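Side-chain contacts in ammonium transporter (Kuenenia stuttgartiensis, PDB 6EU6), which probably senses ammonium with an Amt-type membrane domain and passes the signal across the membrane as part of a sensor histidine kinase: residues Ile77-Ala82 with Asn146-Asp151; Gly64-Lys69 with Phe98-Phe103. All blocks are in the same frame, centred on the assembly; numbering follows the deposited sequence.

Contact 1: residues Ile77-Ala82 with Asn146-Asp151; sequences IDLFFA and NLFSPD
L79 reaches across to F148 and S149 with a single methyl, CD1, and this one group carries all the direct contact. It rests 3.9 Å from F148 CD2 and about as near to CE2, so that it approaches the ring obliquely. This is a purely apolar fit that suits two buried hydrophobic residues. F148 has its CG anti to the backbone N (chi1 -172°), which swings the ring out to meet the methyl. A weak bond of 3.1 Å from A82 N to L79 O closes the turn that follows.

The same methyl lies 3.8 Å from S149 OG, a van der Waals contact beside a hydroxyl whose polar bonds lead elsewhere. S149 OG bonds to the backbone O of F67, and it accepts a hydrogen from a water at 2.7 Å. That water also donates to D78 OD1, at 2.8 Å, and so bridges the two loops next to the apolar contact. A serine suits this place because its short side chain serves both polar partners while staying buried.

The contact joins the loop after strand 75-76 to the loop after helix 121-144. L79 also leans on F63 of helix 40-67, and F148 stacks on F96 of helix 93-114, so the two loops pack against the C-terminal part of helix 40-67 and the start of helix 93-114.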
ATOM      1  N   ILE A  77     -13.575  11.971  31.002  1.00 30.62           N
ATOM      2  CA  ILE A  77     -13.266  11.285  32.290  1.00 38.09           C
ATOM      3  C   ILE A  77     -13.708   9.851  32.378  1.00 37.76           C
ATOM      4  O   ILE A  77     -13.692   9.258  33.448  1.00 37.30           O
ATOM      5  CB  ILE A  77     -13.805  12.087  33.509  1.00 43.05           C
ATOM      6  CG1 ILE A  77     -15.352  12.093  33.537  1.00 50.06           C
ATOM      7  CG2 ILE A  77     -13.237  13.502  33.528  1.00 45.53           C
ATOM      8  CD1 ILE A  77     -15.967  12.869  34.686  1.00 50.32           C
ATOM      9  N   ASP A  78     -14.060   9.269  31.251  1.00 38.08           N
ATOM     10  CA  ASP A  78     -14.246   7.835  31.181  1.00 36.97           C
ATOM     11  C   ASP A  78     -13.818   7.347  29.805  1.00 35.55           C
ATOM     12  O   ASP A  78     -13.184   8.110  29.081  1.00 34.32           O
ATOM     13  CB  ASP A  78     -15.680   7.474  31.568  1.00 33.68           C
ATOM     14  CG  ASP A  78     -16.703   7.859  30.566  1.00 40.39           C
ATOM     15  OD1 ASP A  78     -16.427   8.442  29.491  1.00 40.72           O
ATOM     16  OD2 ASP A  78     -17.872   7.592  30.906  1.00 46.33           O
ATOM     17  N   LEU A  79     -14.123   6.088  29.515  1.00 32.50           N
ATOM     18  CA  LEU A  79     -13.722   5.342  28.317  1.00 33.70           C
ATOM     19  C   LEU A  79     -12.214   5.059  28.298  1.00 36.16           C
ATOM     20  O   LEU A  79     -11.618   4.705  27.253  1.00 34.89           O
ATOM     21  CB  LEU A  79     -14.134   6.069  27.072  1.00 36.33           C
ATOM     22  CG  LEU A  79     -15.634   6.207  26.852  1.00 38.24           C
ATOM     23  CD1 LEU A  79     -15.966   7.132  25.713  1.00 37.90           C
ATOM     24  CD2 LEU A  79     -16.224   4.829  26.608  1.00 48.51           C
ATOM     25  N   PHE A  80     -11.599   5.133  29.463  1.00 33.93           N
ATOM     26  CA  PHE A  80     -10.268   4.594  29.616  1.00 34.53           C
ATOM     27  C   PHE A  80     -10.249   3.080  29.343  1.00 35.99           C
ATOM     28  O   PHE A  80     -11.180   2.358  29.762  1.00 35.80           O
ATOM     29  CB  PHE A  80      -9.706   4.929  31.000  1.00 37.37           C
ATOM     30  CG  PHE A  80      -9.775   6.375  31.302  1.00 40.62           C
ATOM     31  CD1 PHE A  80      -9.071   7.280  30.504  1.00 37.56           C
ATOM     32  CD2 PHE A  80     -10.576   6.857  32.335  1.00 37.26           C
ATOM     33  CE1 PHE A  80      -9.120   8.620  30.749  1.00 37.01           C
ATOM     34  CE2 PHE A  80     -10.646   8.212  32.578  1.00 40.63           C
ATOM     35  CZ  PHE A  80      -9.923   9.109  31.792  1.00 38.32           C
ATOM     36  N   PHE A  81      -9.216   2.607  28.614  1.00 32.14           N
ATOM     37  CA  PHE A  81      -9.087   1.192  28.267  1.00 32.80           C
ATOM     38  C   PHE A  81     -10.289   0.728  27.456  1.00 35.50           C
ATOM     39  O   PHE A  81     -10.698  -0.449  27.523  1.00 34.82           O
ATOM     40  CB  PHE A  81      -8.922   0.315  29.506  1.00 33.20           C
ATOM     41  CG  PHE A  81      -7.755   0.712  30.355  1.00 38.19           C
ATOM     42  CD1 PHE A  81      -6.445   0.465  29.924  1.00 36.04           C
ATOM     43  CD2 PHE A  81      -7.945   1.341  31.564  1.00 37.99           C
ATOM     44  CE1 PHE A  81      -5.388   0.845  30.670  1.00 33.98           C
ATOM     45  CE2 PHE A  81      -6.884   1.714  32.309  1.00 36.61           C
ATOM     46  CZ  PHE A  81      -5.608   1.453  31.880  1.00 34.97           C
ATOM     47  N   ALA A  82     -10.890   1.690  26.761  1.00 30.44           N
ATOM     48  CA  ALA A  82     -12.099   1.471  25.989  1.00 33.64           C
ATOM     49  C   ALA A  82     -13.266   0.957  26.854  1.00 36.31           C
ATOM     50  O   ALA A  82     -14.099   0.222  26.369  1.00 32.75           O
ATOM     51  CB  ALA A  82     -11.819   0.503  24.862  1.00 37.56           C
ATOM     52  N   ASN A 146     -17.342  16.748  21.377  1.00 37.62           N
ATOM     53  CA  ASN A 146     -18.757  16.471  21.119  1.00 39.29           C
ATOM     54  C   ASN A 146     -19.014  15.210  20.321  1.00 41.41           C
ATOM     55  O   ASN A 146     -20.148  14.892  20.074  1.00 39.32           O
ATOM     56  CB  ASN A 146     -19.388  17.633  20.346  1.00 39.18           C
ATOM     57  CG  ASN A 146     -18.784  17.825  18.947  1.00 38.82           C
ATOM     58  OD1 ASN A 146     -17.602  17.846  18.741  1.00 35.81           O
ATOM     59  ND2 ASN A 146     -19.601  18.028  18.040  1.00 40.09           N
ATOM     60  N   LEU A 147     -17.985  14.545  19.811  1.00 39.78           N
ATOM     61  CA  LEU A 147     -18.220  13.673  18.618  1.00 42.36           C
ATOM     62  C   LEU A 147     -18.725  12.276  18.988  1.00 41.58           C
ATOM     63  O   LEU A 147     -19.403  11.645  18.223  1.00 41.83           O
ATOM     64  CB  LEU A 147     -16.906  13.504  17.836  1.00 40.97           C
ATOM     65  CG  LEU A 147     -16.817  13.025  16.394  1.00 43.33           C
ATOM     66  CD1 LEU A 147     -17.489  14.005  15.457  1.00 50.78           C
ATOM     67  CD2 LEU A 147     -15.313  12.921  16.073  1.00 45.73           C
ATOM     68  N   PHE A 148     -18.308  11.747  20.121  1.00 40.46           N
ATOM     69  CA  PHE A 148     -18.606  10.342  20.419  1.00 37.71           C
ATOM     70  C   PHE A 148     -19.648  10.192  21.554  1.00 41.76           C
ATOM     71  O   PHE A 148     -20.611   9.425  21.392  1.00 47.66           O
ATOM     72  CB  PHE A 148     -17.314   9.596  20.827  1.00 34.03           C
ATOM     73  CG  PHE A 148     -17.493   8.130  20.958  1.00 33.74           C
ATOM     74  CD1 PHE A 148     -17.688   7.326  19.826  1.00 35.47           C
ATOM     75  CD2 PHE A 148     -17.553   7.544  22.205  1.00 36.85           C
ATOM     76  CE1 PHE A 148     -17.862   5.950  19.968  1.00 40.16           C
ATOM     77  CE2 PHE A 148     -17.727   6.164  22.350  1.00 42.49           C
ATOM     78  CZ  PHE A 148     -17.872   5.368  21.225  1.00 41.31           C
ATOM     79  N   SER A 149     -19.407  10.855  22.689  1.00 41.29           N
ATOM     80  CA  SER A 149     -20.172  10.667  23.944  1.00 41.67           C
ATOM     81  C   SER A 149     -21.411  11.549  23.804  1.00 48.85           C
ATOM     82  O   SER A 149     -21.337  12.676  23.253  1.00 49.25           O
ATOM     83  CB  SER A 149     -19.359  11.059  25.186  1.00 44.39           C
ATOM     84  OG  SER A 149     -18.461  10.030  25.583  1.00 37.30           O
ATOM     85  N   PRO A 150     -22.565  11.047  24.302  1.00 59.50           N
ATOM     86  CA  PRO A 150     -23.872  11.743  24.094  1.00 60.33           C
ATOM     87  C   PRO A 150     -23.951  13.104  24.797  1.00 52.89           C
ATOM     88  O   PRO A 150     -23.436  13.239  25.890  1.00 45.54           O
ATOM     89  CB  PRO A 150     -24.889  10.767  24.697  1.00 59.98           C
ATOM     90  CG  PRO A 150     -24.122  10.017  25.731  1.00 58.37           C
ATOM     91  CD  PRO A 150     -22.700   9.894  25.215  1.00 56.46           C
ATOM     92  N   ASP A 151     -24.504  14.114  24.131  1.00 52.77           N
ATOM     93  CA  ASP A 151     -24.925  15.354  24.798  1.00 54.93           C
ATOM     94  C   ASP A 151     -23.834  16.133  25.474  1.00 50.23           C
ATOM     95  O   ASP A 151     -24.018  16.508  26.630  1.00 46.41           O
ATOM     96  CB  ASP A 151     -25.990  15.051  25.865  1.00 64.64           C
ATOM     97  CG  ASP A 151     -27.154  14.239  25.328  1.00 75.78           C
ATOM     98  OD1 ASP A 151     -27.727  14.668  24.299  1.00 91.61           O
ATOM     99  OD2 ASP A 151     -27.493  13.183  25.936  1.00 93.64           O
TER
HETATM  100  O   HOH W   1     -18.770   8.757  27.934  1.00 41.38           O

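Contact 2: residues Gly64-Lys69 with Phe98-Phe103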
ATOM      1  N   GLY A  64      -9.918   8.205  26.246  1.00 33.12           N
ATOM      2  CA  GLY A  64     -10.849   8.625  27.287  1.00 34.00           C
ATOM      3  C   GLY A  64     -10.790  10.124  27.535  1.00 32.12           C
ATOM      4  O   GLY A  64     -11.805  10.795  27.520  1.00 34.07           O
ATOM      5  N   PHE A  65      -9.584  10.643  27.659  1.00 30.25           N
ATOM      6  CA  PHE A  65      -9.396  12.075  27.832  1.00 31.06           C
ATOM      7  C   PHE A  65     -10.019  12.858  26.694  1.00 32.56           C
ATOM      8  O   PHE A  65     -10.552  13.957  26.905  1.00 31.47           O
ATOM      9  CB  PHE A  65      -7.934  12.454  27.908  1.00 29.70           C
ATOM     10  CG  PHE A  65      -7.254  12.140  29.212  1.00 32.63           C
ATOM     11  CD1 PHE A  65      -7.951  11.870  30.385  1.00 35.01           C
ATOM     12  CD2 PHE A  65      -5.873  12.172  29.281  1.00 34.18           C
ATOM     13  CE1 PHE A  65      -7.286  11.591  31.584  1.00 34.84           C
ATOM     14  CE2 PHE A  65      -5.201  11.963  30.490  1.00 41.85           C
ATOM     15  CZ  PHE A  65      -5.913  11.650  31.668  1.00 35.44           C
ATOM     16  N   MET A  66      -9.932  12.318  25.478  1.00 31.84           N
ATOM     17  CA  MET A  66     -10.344  13.031  24.287  1.00 30.28           C
ATOM     18  C   MET A  66     -11.874  12.967  24.056  1.00 31.63           C
ATOM     19  O   MET A  66     -12.512  13.952  23.709  1.00 28.77           O
ATOM     20  CB  MET A  66      -9.653  12.414  23.058  1.00 30.76           C
ATOM     21  CG  MET A  66      -9.900  13.216  21.769  1.00 29.84           C
ATOM     22  SD  MET A  66      -8.483  12.909  20.633  1.00 29.53           S
ATOM     23  CE  MET A  66      -9.030  13.806  19.146  1.00 28.63           C
ATOM     24  N   PHE A  67     -12.438  11.785  24.217  1.00 29.51           N
ATOM     25  CA  PHE A  67     -13.819  11.539  23.821  1.00 31.36           C
ATOM     26  C   PHE A  67     -14.767  11.087  24.957  1.00 32.40           C
ATOM     27  O   PHE A  67     -15.986  10.981  24.710  1.00 32.74           O
ATOM     28  CB  PHE A  67     -13.859  10.477  22.703  1.00 30.41           C
ATOM     29  CG  PHE A  67     -13.300  10.983  21.401  1.00 29.87           C
ATOM     30  CD1 PHE A  67     -13.978  11.981  20.652  1.00 28.02           C
ATOM     31  CD2 PHE A  67     -12.104  10.515  20.935  1.00 29.38           C
ATOM     32  CE1 PHE A  67     -13.396  12.480  19.471  1.00 31.80           C
ATOM     33  CE2 PHE A  67     -11.575  10.948  19.734  1.00 29.63           C
ATOM     34  CZ  PHE A  67     -12.193  11.958  19.027  1.00 28.94           C
ATOM     35  N   GLY A  68     -14.221  10.793  26.141  1.00 34.04           N
ATOM     36  CA  GLY A  68     -15.038  10.362  27.246  1.00 34.67           C
ATOM     37  C   GLY A  68     -15.874  11.520  27.828  1.00 38.11           C
ATOM     38  O   GLY A  68     -15.916  12.647  27.307  1.00 31.75           O
ATOM     39  N   LYS A  69     -16.543  11.196  28.919  1.00 39.28           N
ATOM     40  CA  LYS A  69     -17.582  12.028  29.408  1.00 40.77           C
ATOM     41  C   LYS A  69     -16.911  13.292  29.838  1.00 33.82           C
ATOM     42  O   LYS A  69     -15.914  13.302  30.563  1.00 37.13           O
ATOM     43  CB  LYS A  69     -18.339  11.290  30.502  1.00 50.64           C
ATOM     44  CG  LYS A  69     -19.293  12.130  31.347  1.00 57.94           C
ATOM     45  CD  LYS A  69     -19.789  11.273  32.514  1.00 63.65           C
ATOM     46  CE  LYS A  69     -20.477  12.081  33.590  1.00 74.36           C
ATOM     47  NZ  LYS A  69     -21.781  12.664  33.146  1.00 79.03           N
ATOM     48  N   PHE A  98     -10.651   2.849  16.576  1.00 25.55           N
ATOM     49  CA  PHE A  98      -9.418   2.553  15.903  1.00 25.20           C
ATOM     50  C   PHE A  98      -9.025   3.692  14.970  1.00 26.50           C
ATOM     51  O   PHE A  98      -7.836   4.018  14.859  1.00 26.68           O
ATOM     52  CB  PHE A  98      -9.512   1.230  15.133  1.00 23.52           C
ATOM     53  CG  PHE A  98      -8.208   0.833  14.484  1.00 25.54           C
ATOM     54  CD1 PHE A  98      -7.027   0.736  15.232  1.00 30.43           C
ATOM     55  CD2 PHE A  98      -8.124   0.678  13.121  1.00 29.73           C
ATOM     56  CE1 PHE A  98      -5.804   0.466  14.637  1.00 34.30           C
ATOM     57  CE2 PHE A  98      -6.899   0.386  12.516  1.00 29.06           C
ATOM     58  CZ  PHE A  98      -5.746   0.268  13.273  1.00 31.89           C
ATOM     59  N   PHE A  99     -10.019   4.234  14.281  1.00 26.82           N
ATOM     60  CA  PHE A  99      -9.854   5.442  13.473  1.00 27.96           C
ATOM     61  C   PHE A  99      -9.203   6.585  14.244  1.00 28.08           C
ATOM     62  O   PHE A  99      -8.189   7.150  13.821  1.00 25.20           O
ATOM     63  CB  PHE A  99     -11.181   5.831  12.864  1.00 28.79           C
ATOM     64  CG  PHE A  99     -11.089   6.939  11.815  1.00 29.71           C
ATOM     65  CD1 PHE A  99     -10.667   6.676  10.534  1.00 30.72           C
ATOM     66  CD2 PHE A  99     -11.426   8.227  12.125  1.00 29.70           C
ATOM     67  CE1 PHE A  99     -10.605   7.716   9.550  1.00 32.19           C
ATOM     68  CE2 PHE A  99     -11.388   9.246  11.163  1.00 29.54           C
ATOM     69  CZ  PHE A  99     -10.939   8.993   9.868  1.00 30.59           C
ATOM     70  N   GLN A 100      -9.678   6.822  15.449  1.00 25.78           N
ATOM     71  CA  GLN A 100      -9.114   7.895  16.217  1.00 27.96           C
ATOM     72  C   GLN A 100      -7.743   7.468  16.750  1.00 28.86           C
ATOM     73  O   GLN A 100      -6.910   8.308  16.927  1.00 26.23           O
ATOM     74  CB  GLN A 100     -10.049   8.294  17.372  1.00 29.70           C
ATOM     75  CG  GLN A 100     -11.411   8.851  16.942  1.00 28.21           C
ATOM     76  CD  GLN A 100     -11.261  10.163  16.159  1.00 26.86           C
ATOM     77  OE1 GLN A 100     -10.322  10.889  16.349  1.00 28.27           O
ATOM     78  NE2 GLN A 100     -12.172  10.418  15.235  1.00 32.87           N
ATOM     79  N   MET A 101      -7.489   6.164  17.002  1.00 27.16           N
ATOM     80  CA  MET A 101      -6.163   5.750  17.412  1.00 26.39           C
ATOM     81  C   MET A 101      -5.115   6.063  16.343  1.00 26.35           C
ATOM     82  O   MET A 101      -4.027   6.539  16.647  1.00 25.48           O
ATOM     83  CB  MET A 101      -6.133   4.235  17.755  1.00 27.40           C
ATOM     84  CG  MET A 101      -4.783   3.722  18.203  1.00 32.69           C
ATOM     85  SD  MET A 101      -4.871   1.940  18.593  1.00 31.54           S
ATOM     86  CE  MET A 101      -5.703   2.141  20.156  1.00 35.99           C
ATOM     87  N   VAL A 102      -5.431   5.741  15.085  1.00 24.28           N
ATOM     88  CA  VAL A 102      -4.442   6.000  14.059  1.00 25.11           C
ATOM     89  C   VAL A 102      -4.272   7.532  13.822  1.00 25.59           C
ATOM     90  O   VAL A 102      -3.208   7.979  13.416  1.00 25.22           O
ATOM     91  CB  VAL A 102      -4.693   5.195  12.761  1.00 24.07           C
ATOM     92  CG1 VAL A 102      -4.604   3.696  13.068  1.00 27.19           C
ATOM     93  CG2 VAL A 102      -6.016   5.500  12.113  1.00 26.97           C
ATOM     94  N   PHE A 103      -5.331   8.328  14.012  1.00 25.27           N
ATOM     95  CA  PHE A 103      -5.137   9.802  14.109  1.00 23.75           C
ATOM     96  C   PHE A 103      -4.100  10.202  15.168  1.00 26.68           C
ATOM     97  O   PHE A 103      -3.197  10.991  14.921  1.00 26.03           O
ATOM     98  CB  PHE A 103      -6.503  10.498  14.326  1.00 26.76           C
ATOM     99  CG  PHE A 103      -7.244  10.798  13.061  1.00 25.90           C
ATOM    100  CD1 PHE A 103      -7.228   9.914  12.003  1.00 28.16           C
ATOM    101  CD2 PHE A 103      -8.012  11.928  12.958  1.00 31.70           C
ATOM    102  CE1 PHE A 103      -7.904  10.185  10.835  1.00 28.18           C
ATOM    103  CE2 PHE A 103      -8.641  12.236  11.764  1.00 31.98           C
ATOM    104  CZ  PHE A 103      -8.616  11.352  10.717  1.00 30.68           C
TER
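The amide of Q100 meets the edge of the F67 ring between two helices, with M66 touching more lightly. Along 98-103, F98 takes no part in this pairing: it packs on helix 2-34 and sets its ring edge-to-face with F221 of a second subunit. F99 comes next, and Q100 NE2 lies at the edge of its ring, in the ring plane.

Q100 is the residue that crosses the gap. Its chain bends at chi2 (-64°), which brings the amide round to F67, so that the two side chains cross at about a right angle with amide and ring planes 65° apart. OE1 approaches the rim of the ring, near its plane, at 3.4 Å from F67 CZ; this edge carries slightly positive hydrogens that suit a carbonyl oxygen, though no hydrogen bond is formed. NE2 makes a weak hydrogen bond to a bound MES molecule, probably from the crystallisation liquor. Nearer the backbone, Q100 CG lies 3.5 Å from F67 CE2. M66 CE is a looser neighbour, 4.2 Å from Q100 OE1, while M66 CG lies over one face of the F67 ring, toward its rim. Were Q100 replaced by alanine, the edge of F67 would probably lose the oxygen and methylene packed against it, and a gap would open there.

F103, one turn on from F99, lays its ring against that of F99, with F99 CD2 4.2 Å above the F103 ring plane, and stacks on F223. The Q100-F67 contact sets the C-terminal end of helix 40-67 against the N-terminal half of helix 93-114, with M66 also packed on helix 121-144.

Overall arrangement
From the N terminus the segments come in the order 64-69, 77-82, 98-103 and 146-151, and they alternate: contact 2 joins the first and third, contact 1 the second and fourth, so their two loops cross. Contact 2 closes a short span of 28 residues that includes the small two-stranded hairpin; contact 1 closes a longer one of 63 residues, mostly helix. Their centres lie about 8 Å apart, and they meet directly where D78 OD1 takes a hydrogen bond of 2.8 Å from K69 N. Together they tie the end of helix 40-67, helix 93-114 and the loops after strand 75-76 and helix 121-144 into one region.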